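Local coordinates for tryptophan halogenase (Shewanella frigidimarina, PDB 2PYX), which probably binds FAD and acts as a flavin-dependent halogenase on tryptophan or a related substrate, at residues I75-F80 and Y521-L526; P154-T159 and H163-Y168; P64-T69 and L367-A372; V146-G151 and I270-H275. All coordinates share one frame; numbering follows the deposited sequence. Where two conformers were deposited one is given.

Contact 1: I75-F80 and Y521-L526; sequences IDENDF and YGFPKL
N78 carries its CG anti to its own carbonyl carbon (chi1 -58°), which swings the carboxamide out from the first turn of helix 77-83 to meet the backbone of F523. E77 has its CG anti to the backbone N, and the F523 ring lies obliquely beside its extended chain. The motif is an N-capped helix start joined to the C-terminal tail, which has left helix 511-520 one residue before G522.

The amide of N78 grips both polar backbone atoms of F523. N78 ND2 donates to F523 O over 3.0 Å at 167°; that oxygen lies in the amide plane and offers a lone pair in its own carbonyl plane. The return bond, F523 N to N78 OD1, is 2.8 Å and more bent, 150°, with the donor tilted from the carbonyl plane. Two bonds to one residue fix the rotation of the amide. G522 brings its CA to 3.4 Å from N78 OD1.

D76, the N-cap residue of helix 77-83, accepts through D76 OD1 from D79 N at 3.1 Å and, weakly, from N78 N. The buried carboxylate of E77 is held from outside the two segments, by the hydroxyls of Y168 and Y170 and a salt bridge to K155, while K155 also makes a cation-pi contact with the F523 ring. Carboxylate and ring are tilted against each other rather than stacked, and E77 OE1 comes to 3.5 Å from F523 CD2.

Contact 2: P154-T159 and H163-Y168; sequences PKSIVT and HFQNNY
P154 gives the backbone bonds of this contact their common acceptor, taking N-H groups from Q165 and N166. P154 O accepts Q165 N at 2.8 Å, nearly along the C=O axis, and N166 N at 3.0 Å and 166°, more from one side. The pair binds the approach to the type I turn S156-T159 against the returning chain before strand 169-172. Within the turn, T159 N donates to S156 O, and the hydroxyls S156 OG and T159 OG1 share a hydrogen bond of 2.7 Å.

In the apolar part the side chains of P154 and Y168 cross at about a right angle, with P154 CG 3.6 Å from Y168 CG. The Y168 side chain is about 6 Å from that of the predicted active-site K89. At the end of the turn, the methyl T159 CG2 rests 3.6 Å from H163 O.

The polar centre is the ammonium of K155. Its chain starts with CG between the backbone N and the carbonyl carbon and bends at chi3 (-65°), which carries CD to the Y168 ring and NZ beyond it. There K155 NZ donates to Y168 OH over 2.9 Å and, in a weak bond of the same length, to H163 O; A160 O is a further partner. E77 makes a salt bridge to K155 as well as accepting from Y168 OH.

Carbonyls, a phenol and an acid round one ammonium would probably favour a charged lysine, tying the turn, the returning chain and Y168 together.

Contact 3: P64-T69 and L367-A372; sequences PSMRST and LIEWTA
T69 and E369 mark the nearest backbone approach, their CA atoms 7.0 Å apart, where segments of two helices cross. The axis of 65-69 passes 10.6 Å from that of 367-372, with the N-to-C directions 48° apart, and E369 bridges the two helices.

The CG of E369 lies anti to its carbonyl carbon (chi1 -66°), and the chain then runs extended toward the first turn of the other helix. Each carboxylate oxygen receives one hydroxyl. T69 OG1 donates to the anti lone pair of E369 OE1, a short bond of 2.5 Å, and S65 OG meets E369 OE2 on its syn side, 2.6 Å away and 30° out of the plane. The two hydroxyls thus satisfy the buried carboxylate. The methyl CE of selenomethionine M66 lies against it, 3.9 Å from E369 CD. T69 OG1 also bonds a tetraethylene glycol, probably from crystallisation.

Around the pair, L367 and W370 pack on helix 383-413, M66 touches Y170 of strand 169-172, and A372 faces helix 16-31. I368 touches T17 and A18 of that same helix, both predicted to bind FAD, so the glutamate bridge joins helix 65-73 to a helix packed on the probable flavin site.

Contact 4: V146-G151 and I270-H275; sequences VLTQLG and IASCTH
T148 turns its methyl toward S272 and C273, because CG2 sits anti to its carbonyl carbon while OG1 occupies the place between backbone N and carbonyl carbon. The methyl touches both neighbours: T148 CG2 is 3.7 Å from S272 CB and also 3.7 Å from C273 SG. OG1 instead bonds back to Q144 O in its own helix.

S272 also points at the helix segment, and its hydroxyl reaches G151, with S272 OG 3.4 Å from G151 C. That OG stands anti to its carbonyl carbon (chi1 -60°) and has L152 O and N511 ND2 as its hydrogen-bond partners. Direct contact is therefore van der Waals in kind, and the polar joins run through water.

One water donates to T148 O at 2.8 Å and accepts from S272 N at 2.9 Å; a second donates to G151 O at 2.6 Å and to I270 O at 3.1 Å. Each links a carbonyl near the helix end to the backbone of 270-275, and I270 O has N511 ND2 as a further donor.

The positive phi of G151 (70°) and two bonds back into the last turn, one of them G151 N to T148 O, make a Schellman motif. It closes helix 144-149, docked on the residues that lead into strand 274-279. That strand runs parallel to 87-95, which carries the predicted active-site K89, its side chain about 6 Å from that of C273.

Along the chain the order is 64-69, 75-80, 146-151, 154-159, 163-168, 270-275, 367-372 and 521-526, so contacts 1 and 3 interlock while contact 2 falls within the span of each of the others. In space contact 2 is also the middle one: its centre lies about 12 Å from that of contact 1, 14 Å from contact 4 and 19 Å from contact 3, and it touches all three. Contacts 3 and 4 are about 23 Å apart between centres. Helices 65-73 and 77-83 link contacts 3 and 1, and strands 169-172 and 274-279 share a mixed sheet with 87-95. The C-terminal tail is thus joined to the region around the predicted active-site lysine.

Contact 1: I75-F80 and Y521-L526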
loop_
_atom_site.group_PDB
_atom_site.type_symbol
_atom_site.label_atom_id
_atom_site.label_comp_id
_atom_site.label_asym_id
_atom_site.label_seq_id
_atom_site.Cartn_x
_atom_site.Cartn_y
_atom_site.Cartn_z
ATOM N N ILE A 75 12.753 12.418 7.875
ATOM C CA ILE A 75 13.279 11.241 8.564
ATOM C C ILE A 75 14.503 10.711 7.815
ATOM O O ILE A 75 14.522 10.618 6.572
ATOM C CB ILE A 75 12.197 10.116 8.671
ATOM C CG1 ILE A 75 10.932 10.623 9.372
ATOM C CG2 ILE A 75 12.762 8.897 9.396
ATOM C CD1 ILE A 75 11.124 11.199 10.681
ATOM N N ASP A 76 15.546 10.414 8.589
ATOM C CA ASP A 76 16.769 9.810 8.080
ATOM C C ASP A 76 16.507 8.312 7.826
ATOM O O ASP A 76 15.921 7.629 8.660
ATOM C CB ASP A 76 17.867 10.046 9.124
ATOM C CG ASP A 76 19.178 9.379 8.781
ATOM O OD1 ASP A 76 19.268 8.127 8.857
ATOM O OD2 ASP A 76 20.144 10.121 8.483
ATOM N N GLU A 77 16.941 7.802 6.671
ATOM C CA GLU A 77 16.626 6.433 6.300
ATOM C C GLU A 77 17.238 5.444 7.259
ATOM O O GLU A 77 16.654 4.397 7.561
ATOM C CB GLU A 77 17.059 6.085 4.873
ATOM C CG GLU A 77 16.370 4.784 4.417
ATOM C CD GLU A 77 16.668 4.368 2.979
ATOM O OE1 GLU A 77 17.716 4.754 2.416
ATOM O OE2 GLU A 77 15.837 3.643 2.361
ATOM N N ASN A 78 18.461 5.728 7.717
ATOM C CA ASN A 78 19.082 4.803 8.669
ATOM C C ASN A 78 18.285 4.742 9.976
ATOM O O ASN A 78 18.036 3.655 10.512
ATOM C CB ASN A 78 20.546 5.170 8.929
ATOM C CG ASN A 78 21.368 5.186 7.656
ATOM O OD1 ASN A 78 21.264 4.277 6.827
ATOM N ND2 ASN A 78 22.217 6.214 7.503
ATOM N N ASP A 79 17.896 5.908 10.481
ATOM C CA ASP A 79 17.077 5.995 11.685
ATOM C C ASP A 79 15.772 5.201 11.503
ATOM O O ASP A 79 15.370 4.443 12.358
ATOM C CB ASP A 79 16.719 7.461 11.991
ATOM C CG ASP A 79 17.892 8.285 12.489
ATOM O OD1 ASP A 79 18.956 7.736 12.839
ATOM O OD2 ASP A 79 17.727 9.519 12.561
ATOM N N PHE A 80 15.100 5.407 10.370
ATOM C CA PHE A 80 13.869 4.679 10.070
ATOM C C PHE A 80 14.066 3.162 10.099
ATOM O O PHE A 80 13.325 2.411 10.753
ATOM C CB PHE A 80 13.319 5.139 8.698
ATOM C CG PHE A 80 12.195 4.281 8.184
ATOM C CD1 PHE A 80 10.915 4.386 8.718
ATOM C CD2 PHE A 80 12.411 3.346 7.173
ATOM C CE1 PHE A 80 9.893 3.564 8.274
ATOM C CE2 PHE A 80 11.395 2.536 6.733
ATOM C CZ PHE A 80 10.127 2.639 7.269
ATOM N N TYR A 521 26.929 0.896 10.022
ATOM C CA TYR A 521 27.495 2.083 9.396
ATOM C C TYR A 521 26.449 3.041 8.820
ATOM O O TYR A 521 26.601 4.260 8.916
ATOM C CB TYR A 521 28.441 1.667 8.272
ATOM C CG TYR A 521 29.630 0.851 8.717
ATOM C CD1 TYR A 521 30.717 1.458 9.345
ATOM C CD2 TYR A 521 29.684 -0.519 8.482
ATOM C CE1 TYR A 521 31.825 0.711 9.739
ATOM C CE2 TYR A 521 30.783 -1.272 8.876
ATOM C CZ TYR A 521 31.848 -0.650 9.503
ATOM O OH TYR A 521 32.949 -1.390 9.891
ATOM N N GLY A 522 25.418 2.504 8.177
ATOM C CA GLY A 522 24.399 3.356 7.579
ATOM C C GLY A 522 24.702 3.716 6.126
ATOM O O GLY A 522 25.865 3.689 5.688
ATOM N N PHE A 523 23.648 4.040 5.355
ATOM C CA PHE A 523 23.804 4.674 4.035
ATOM C C PHE A 523 24.276 6.117 4.187
ATOM O O PHE A 523 23.833 6.812 5.094
ATOM C CB PHE A 523 22.476 4.767 3.269
ATOM C CG PHE A 523 21.814 3.447 3.011
ATOM C CD1 PHE A 523 22.396 2.520 2.158
ATOM C CD2 PHE A 523 20.572 3.144 3.586
ATOM C CE1 PHE A 523 21.796 1.293 1.926
ATOM C CE2 PHE A 523 19.954 1.928 3.328
ATOM C CZ PHE A 523 20.552 1.010 2.500
ATOM N N PRO A 524 25.075 6.619 3.231
ATOM C CA PRO A 524 25.421 8.049 3.280
ATOM C C PRO A 524 24.228 8.963 2.989
ATOM O O PRO A 524 23.282 8.569 2.298
ATOM C CB PRO A 524 26.455 8.195 2.173
ATOM C CG PRO A 524 26.140 7.108 1.207
ATOM C CD PRO A 524 25.643 5.949 2.052
ATOM N N LYS A 525 24.292 10.191 3.503
ATOM C CA LYS A 525 23.252 11.186 3.240
ATOM C C LYS A 525 23.225 11.583 1.763
ATOM O O LYS A 525 22.150 11.773 1.201
ATOM C CB LYS A 525 23.444 12.421 4.129
ATOM N N LEU A 526 24.403 11.682 1.141
ATOM C CA LEU A 526 24.526 12.064 -0.267
ATOM C C LEU A 526 25.029 10.902 -1.098
ATOM O O LEU A 526 25.870 10.130 -0.642
ATOM C CB LEU A 526 25.500 13.244 -0.421
#

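Contact 2: P154-T159 and H163-Y168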
loop_
_atom_site.group_PDB
_atom_site.type_symbol
_atom_site.label_atom_id
_atom_site.label_comp_id
_atom_site.label_asym_id
_atom_site.label_seq_id
_atom_site.Cartn_x
_atom_site.Cartn_y
_atom_site.Cartn_z
ATOM N N PRO A 154 17.700 -3.851 -3.137
ATOM C CA PRO A 154 17.510 -2.871 -4.223
ATOM C C PRO A 154 18.606 -1.809 -4.360
ATOM O O PRO A 154 18.514 -0.929 -5.211
ATOM C CB PRO A 154 16.223 -2.142 -3.792
ATOM C CG PRO A 154 16.260 -2.212 -2.317
ATOM C CD PRO A 154 16.948 -3.468 -1.930
ATOM N N LYS A 155 19.606 -1.889 -3.487
ATOM C CA LYS A 155 20.661 -0.878 -3.442
ATOM C C LYS A 155 21.868 -1.460 -2.713
ATOM O O LYS A 155 21.792 -2.531 -2.165
ATOM C CB LYS A 155 20.151 0.406 -2.746
ATOM C CG LYS A 155 19.792 0.210 -1.264
ATOM C CD LYS A 155 19.025 1.384 -0.690
ATOM C CE LYS A 155 19.827 2.675 -0.655
ATOM N NZ LYS A 155 19.036 3.852 -0.095
ATOM N N SER A 156 22.975 -0.716 -2.733
ATOM C CA SER A 156 24.221 -1.102 -2.078
ATOM C C SER A 156 24.445 -0.214 -0.866
ATOM O O SER A 156 23.792 0.822 -0.731
ATOM C CB SER A 156 25.381 -0.902 -3.054
ATOM O OG SER A 156 25.496 0.467 -3.418
ATOM N N ILE A 157 25.390 -0.593 -0.005
ATOM C CA ILE A 157 25.682 0.202 1.211
ATOM C C ILE A 157 26.231 1.603 0.865
ATOM O O ILE A 157 26.094 2.562 1.656
ATOM C CB ILE A 157 26.589 -0.609 2.182
ATOM C CG1 ILE A 157 26.685 0.049 3.561
ATOM C CG2 ILE A 157 27.999 -0.833 1.571
ATOM C CD1 ILE A 157 25.364 0.425 4.184
ATOM N N VAL A 158 26.797 1.734 -0.332
ATOM C CA VAL A 158 27.351 3.007 -0.808
ATOM C C VAL A 158 26.309 3.899 -1.467
ATOM O O VAL A 158 26.572 5.065 -1.773
ATOM C CB VAL A 158 28.550 2.782 -1.797
ATOM C CG1 VAL A 158 29.649 1.991 -1.101
ATOM C CG2 VAL A 158 28.101 2.084 -3.064
ATOM N N THR A 159 25.111 3.369 -1.688
ATOM C CA THR A 159 24.031 4.148 -2.245
ATOM C C THR A 159 23.433 5.127 -1.214
ATOM O O THR A 159 23.263 4.794 -0.042
ATOM C CB THR A 159 22.917 3.225 -2.754
ATOM O OG1 THR A 159 23.489 2.246 -3.639
ATOM C CG2 THR A 159 21.862 4.003 -3.505
ATOM N N HIS A 163 17.862 6.653 -2.283
ATOM C CA HIS A 163 18.205 6.327 -3.659
ATOM C C HIS A 163 18.275 4.838 -3.862
ATOM O O HIS A 163 18.281 4.069 -2.896
ATOM C CB HIS A 163 19.514 7.011 -4.081
ATOM C CG HIS A 163 19.367 8.482 -4.252
ATOM N ND1 HIS A 163 19.416 9.085 -5.489
ATOM C CD2 HIS A 163 19.101 9.465 -3.360
ATOM C CE1 HIS A 163 19.222 10.384 -5.345
ATOM N NE2 HIS A 163 19.021 10.642 -4.065
ATOM N N PHE A 164 18.344 4.425 -5.114
ATOM C CA PHE A 164 18.201 3.029 -5.423
ATOM C C PHE A 164 18.853 2.630 -6.716
ATOM O O PHE A 164 19.060 3.473 -7.591
ATOM C CB PHE A 164 16.701 2.635 -5.425
ATOM C CG PHE A 164 15.853 3.380 -6.408
ATOM C CD1 PHE A 164 15.794 2.982 -7.739
ATOM C CD2 PHE A 164 15.106 4.482 -6.020
ATOM C CE1 PHE A 164 15.002 3.662 -8.660
ATOM C CE2 PHE A 164 14.316 5.166 -6.951
ATOM C CZ PHE A 164 14.257 4.746 -8.257
ATOM N N GLN A 165 19.155 1.334 -6.805
ATOM C CA GLN A 165 19.478 0.686 -8.059
ATOM C C GLN A 165 18.228 0.128 -8.720
ATOM O O GLN A 165 18.055 0.242 -9.923
ATOM C CB GLN A 165 20.580 -0.333 -7.832
ATOM C CG GLN A 165 21.901 0.414 -7.560
ATOM C CD GLN A 165 22.977 -0.457 -6.984
ATOM O OE1 GLN A 165 23.821 -0.985 -7.709
ATOM N NE2 GLN A 165 22.962 -0.624 -5.683
ATOM N N ASN A 166 17.324 -0.419 -7.916
ATOM C CA ASN A 166 15.980 -0.779 -8.379
ATOM C C ASN A 166 14.968 -0.226 -7.364
ATOM O O ASN A 166 15.252 -0.207 -6.174
ATOM C CB ASN A 166 15.790 -2.286 -8.495
ATOM C CG ASN A 166 16.306 -2.845 -9.798
ATOM O OD1 ASN A 166 16.055 -2.300 -10.862
ATOM N ND2 ASN A 166 16.971 -3.985 -9.719
ATOM N N ASN A 167 13.815 0.236 -7.829
ATOM C CA ASN A 167 12.858 0.927 -6.940
ATOM C C ASN A 167 12.374 0.005 -5.837
ATOM O O ASN A 167 12.193 -1.206 -6.041
ATOM C CB ASN A 167 11.653 1.469 -7.725
ATOM C CG ASN A 167 10.981 2.681 -7.062
ATOM O OD1 ASN A 167 11.405 3.131 -6.004
ATOM N ND2 ASN A 167 9.964 3.230 -7.716
ATOM N N TYR A 168 12.141 0.600 -4.680
ATOM C CA TYR A 168 11.788 -0.146 -3.497
ATOM C C TYR A 168 10.907 0.651 -2.570
ATOM O O TYR A 168 10.925 1.876 -2.573
ATOM C CB TYR A 168 13.030 -0.620 -2.734
ATOM C CG TYR A 168 13.851 0.446 -2.050
ATOM C CD1 TYR A 168 14.878 1.116 -2.733
ATOM C CD2 TYR A 168 13.653 0.773 -0.717
ATOM C CE1 TYR A 168 15.633 2.079 -2.115
ATOM C CE2 TYR A 168 14.406 1.732 -0.092
ATOM C CZ TYR A 168 15.391 2.407 -0.791
ATOM O OH TYR A 168 16.158 3.366 -0.143
#

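Contact 3: P64-T69 and L367-A372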
loop_
_atom_site.group_PDB
_atom_site.type_symbol
_atom_site.label_atom_id
_atom_site.label_comp_id
_atom_site.label_asym_id
_atom_site.label_seq_id
_atom_site.Cartn_x
_atom_site.Cartn_y
_atom_site.Cartn_z
ATOM N N PRO A 64 6.829 2.335 -3.083
ATOM C CA PRO A 64 7.998 3.198 -3.145
ATOM C C PRO A 64 7.755 4.648 -2.789
ATOM O O PRO A 64 8.712 5.344 -2.461
ATOM C CB PRO A 64 8.436 3.072 -4.598
ATOM C CG PRO A 64 7.927 1.728 -5.056
ATOM C CD PRO A 64 6.600 1.599 -4.340
ATOM N N SER A 65 6.502 5.083 -2.844
ATOM C CA SER A 65 6.117 6.414 -2.392
ATOM C C SER A 65 6.611 6.718 -0.976
ATOM O O SER A 65 6.904 7.884 -0.649
ATOM C CB SER A 65 4.601 6.537 -2.449
ATOM O OG SER A 65 3.987 5.443 -1.782
HETATM N N MSE A 66 6.768 5.681 -0.149
HETATM C CA MSE A 66 7.131 5.884 1.240
HETATM C C MSE A 66 8.524 6.484 1.353
HETATM O O MSE A 66 8.804 7.224 2.292
HETATM C CB MSE A 66 7.054 4.587 2.016
HETATM C CG MSE A 66 7.199 4.766 3.518
HETATM SE SE MSE A 66 5.931 5.999 4.367
HETATM C CE MSE A 66 4.387 4.855 4.317
ATOM N N ARG A 67 9.390 6.192 0.388
ATOM C CA ARG A 67 10.708 6.860 0.384
ATOM C C ARG A 67 10.556 8.379 0.328
ATOM O O ARG A 67 11.236 9.124 1.074
ATOM C CB ARG A 67 11.578 6.364 -0.780
ATOM C CG ARG A 67 11.945 4.891 -0.760
ATOM C CD ARG A 67 12.855 4.477 -1.938
ATOM N NE ARG A 67 12.153 4.629 -3.200
ATOM C CZ ARG A 67 12.205 5.698 -3.988
ATOM N NH1 ARG A 67 13.008 6.702 -3.701
ATOM N NH2 ARG A 67 11.466 5.740 -5.084
ATOM N N SER A 68 9.630 8.828 -0.524
ATOM C CA SER A 68 9.357 10.256 -0.674
ATOM C C SER A 68 8.680 10.839 0.558
ATOM O O SER A 68 9.055 11.896 1.009
ATOM C CB SER A 68 8.536 10.537 -1.926
ATOM O OG SER A 68 8.207 11.907 -1.990
ATOM N N THR A 69 7.688 10.126 1.090
ATOM C CA THR A 69 7.027 10.582 2.312
ATOM C C THR A 69 8.024 10.773 3.448
ATOM O O THR A 69 8.012 11.797 4.140
ATOM C CB THR A 69 5.943 9.574 2.676
ATOM O OG1 THR A 69 4.960 9.593 1.667
ATOM C CG2 THR A 69 5.275 9.888 3.973
ATOM N N LEU A 367 -2.687 4.799 0.395
ATOM C CA LEU A 367 -3.853 5.712 0.455
ATOM C C LEU A 367 -3.656 6.794 1.526
ATOM O O LEU A 367 -4.055 7.941 1.318
ATOM C CB LEU A 367 -5.134 4.947 0.715
ATOM C CG LEU A 367 -5.687 4.164 -0.473
ATOM C CD1 LEU A 367 -6.729 3.127 -0.015
ATOM C CD2 LEU A 367 -6.265 5.184 -1.467
ATOM N N ILE A 368 -3.086 6.434 2.673
ATOM C CA ILE A 368 -2.758 7.423 3.678
ATOM C C ILE A 368 -1.827 8.504 3.076
ATOM O O ILE A 368 -2.058 9.730 3.202
ATOM C CB ILE A 368 -2.150 6.756 4.930
ATOM C CG1 ILE A 368 -3.245 6.050 5.723
ATOM C CG2 ILE A 368 -1.444 7.774 5.791
ATOM C CD1 ILE A 368 -2.690 5.033 6.739
ATOM N N GLU A 369 -0.752 8.061 2.425
ATOM C CA GLU A 369 0.206 8.993 1.821
ATOM C C GLU A 369 -0.491 9.850 0.764
ATOM O O GLU A 369 -0.230 11.030 0.686
ATOM C CB GLU A 369 1.321 8.208 1.150
ATOM C CG GLU A 369 2.253 7.395 2.024
ATOM C CD GLU A 369 3.257 6.712 1.106
ATOM O OE1 GLU A 369 4.251 7.348 0.763
ATOM O OE2 GLU A 369 3.011 5.564 0.671
ATOM N N TRP A 370 -1.316 9.241 -0.085
ATOM C CA TRP A 370 -1.983 9.994 -1.138
ATOM C C TRP A 370 -2.876 11.055 -0.504
ATOM O O TRP A 370 -2.854 12.211 -0.894
ATOM C CB TRP A 370 -2.819 9.087 -2.089
ATOM C CG TRP A 370 -3.628 9.946 -2.968
ATOM C CD1 TRP A 370 -3.179 10.642 -4.079
ATOM C CD2 TRP A 370 -4.995 10.339 -2.784
ATOM N NE1 TRP A 370 -4.188 11.413 -4.586
ATOM C CE2 TRP A 370 -5.318 11.249 -3.826
ATOM C CE3 TRP A 370 -5.993 9.998 -1.875
ATOM C CZ2 TRP A 370 -6.568 11.854 -3.919
ATOM C CZ3 TRP A 370 -7.240 10.577 -2.003
ATOM C CH2 TRP A 370 -7.515 11.506 -3.014
ATOM N N THR A 371 -3.692 10.656 0.465
ATOM C CA THR A 371 -4.678 11.583 0.963
ATOM C C THR A 371 -3.995 12.758 1.705
ATOM O O THR A 371 -4.336 13.937 1.526
ATOM C CB THR A 371 -5.705 10.913 1.896
ATOM O OG1 THR A 371 -6.181 9.674 1.345
ATOM C CG2 THR A 371 -6.883 11.855 2.089
ATOM N N ALA A 372 -3.016 12.431 2.548
ATOM C CA ALA A 372 -2.303 13.434 3.323
ATOM C C ALA A 372 -1.491 14.360 2.420
ATOM O O ALA A 372 -1.479 15.573 2.617
ATOM C CB ALA A 372 -1.407 12.763 4.365
#

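Contact 4: V146-G151 and I270-H275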
loop_
_atom_site.group_PDB
_atom_site.type_symbol
_atom_site.label_atom_id
_atom_site.label_comp_id
_atom_site.label_asym_id
_atom_site.label_seq_id
_atom_site.Cartn_x
_atom_site.Cartn_y
_atom_site.Cartn_z
ATOM N N VAL A 146 14.752 -11.610 -11.576
ATOM C CA VAL A 146 15.969 -12.375 -11.349
ATOM C C VAL A 146 16.626 -12.002 -10.014
ATOM O O VAL A 146 17.014 -12.886 -9.264
ATOM C CB VAL A 146 16.956 -12.203 -12.538
ATOM C CG1 VAL A 146 18.304 -12.784 -12.184
ATOM C CG2 VAL A 146 16.382 -12.860 -13.795
ATOM N N LEU A 147 16.716 -10.707 -9.704
ATOM C CA LEU A 147 17.426 -10.268 -8.522
ATOM C C LEU A 147 16.709 -10.664 -7.229
ATOM O O LEU A 147 17.324 -11.078 -6.263
ATOM C CB LEU A 147 17.673 -8.763 -8.591
ATOM C CG LEU A 147 18.494 -8.323 -9.819
ATOM C CD1 LEU A 147 18.506 -6.818 -10.017
ATOM C CD2 LEU A 147 19.917 -8.817 -9.729
ATOM N N THR A 148 15.389 -10.545 -7.208
ATOM C CA THR A 148 14.633 -10.914 -6.022
ATOM C C THR A 148 14.620 -12.435 -5.831
ATOM O O THR A 148 14.603 -12.905 -4.701
ATOM C CB THR A 148 13.200 -10.316 -6.031
ATOM O OG1 THR A 148 12.499 -10.783 -7.175
ATOM C CG2 THR A 148 13.256 -8.807 -6.031
ATOM N N GLN A 149 14.631 -13.194 -6.934
ATOM C CA GLN A 149 14.742 -14.659 -6.826
ATOM C C GLN A 149 16.036 -15.038 -6.094
ATOM O O GLN A 149 16.098 -16.028 -5.345
ATOM C CB GLN A 149 14.691 -15.288 -8.210
ATOM C CG GLN A 149 13.275 -15.316 -8.783
ATOM C CD GLN A 149 13.207 -15.748 -10.253
ATOM O OE1 GLN A 149 12.156 -16.196 -10.719
ATOM N NE2 GLN A 149 14.324 -15.623 -10.982
ATOM N N LEU A 150 17.065 -14.239 -6.318
ATOM C CA LEU A 150 18.371 -14.416 -5.666
ATOM C C LEU A 150 18.477 -13.820 -4.263
ATOM O O LEU A 150 19.548 -13.853 -3.655
ATOM C CB LEU A 150 19.422 -13.778 -6.543
ATOM C CG LEU A 150 19.692 -14.482 -7.863
ATOM C CD1 LEU A 150 20.559 -13.628 -8.724
ATOM C CD2 LEU A 150 20.365 -15.842 -7.616
ATOM N N GLY A 151 17.390 -13.240 -3.753
ATOM C CA GLY A 151 17.363 -12.646 -2.433
ATOM C C GLY A 151 18.166 -11.373 -2.299
ATOM O O GLY A 151 18.594 -11.017 -1.183
ATOM N N ILE A 270 16.331 -13.052 4.414
ATOM C CA ILE A 270 15.128 -12.205 4.379
ATOM C C ILE A 270 14.693 -12.088 2.928
ATOM O O ILE A 270 15.503 -11.775 2.069
ATOM C CB ILE A 270 15.429 -10.815 4.929
ATOM C CG1 ILE A 270 15.960 -10.884 6.379
ATOM C CG2 ILE A 270 14.193 -9.933 4.892
ATOM C CD1 ILE A 270 16.573 -9.590 6.854
ATOM N N ALA A 271 13.414 -12.342 2.652
ATOM C CA ALA A 271 12.871 -12.274 1.295
ATOM C C ALA A 271 12.847 -10.819 0.812
ATOM O O ALA A 271 12.695 -9.900 1.611
ATOM C CB ALA A 271 11.478 -12.851 1.277
ATOM N N SER A 272 13.038 -10.620 -0.496
ATOM C CA SER A 272 13.088 -9.285 -1.076
ATOM C C SER A 272 11.706 -8.692 -1.330
ATOM O O SER A 272 11.602 -7.482 -1.511
ATOM C CB SER A 272 13.843 -9.298 -2.386
ATOM O OG SER A 272 15.193 -9.748 -2.207
ATOM N N CYS A 273 10.690 -9.547 -1.362
ATOM C CA CYS A 273 9.310 -9.129 -1.687
ATOM C C CYS A 273 8.331 -9.664 -0.655
ATOM O O CYS A 273 8.612 -10.621 0.045
ATOM C CB CYS A 273 8.917 -9.689 -3.041
ATOM S SG CYS A 273 9.934 -9.109 -4.385
ATOM N N THR A 274 7.153 -9.053 -0.595
ATOM C CA THR A 274 6.021 -9.697 0.078
ATOM C C THR A 274 5.636 -10.953 -0.710
ATOM O O THR A 274 5.587 -10.921 -1.942
ATOM C CB THR A 274 4.825 -8.755 0.132
ATOM O OG1 THR A 274 5.174 -7.578 0.864
ATOM C CG2 THR A 274 3.637 -9.437 0.771
ATOM N N HIS A 275 5.332 -12.058 -0.010
ATOM C CA HIS A 275 4.809 -13.248 -0.660
ATOM C C HIS A 275 3.319 -13.340 -0.378
ATOM O O HIS A 275 2.844 -13.016 0.722
ATOM C CB HIS A 275 5.521 -14.492 -0.170
ATOM C CG HIS A 275 6.941 -14.559 -0.619
ATOM N ND1 HIS A 275 7.683 -15.717 -0.540
ATOM C CD2 HIS A 275 7.745 -13.633 -1.199
ATOM C CE1 HIS A 275 8.897 -15.488 -1.018
ATOM N NE2 HIS A 275 8.965 -14.231 -1.418
HETATM O O HOH W 1 13.652 -13.040 -2.029
HETATM O O HOH W 2 18.159 -12.670 0.833
#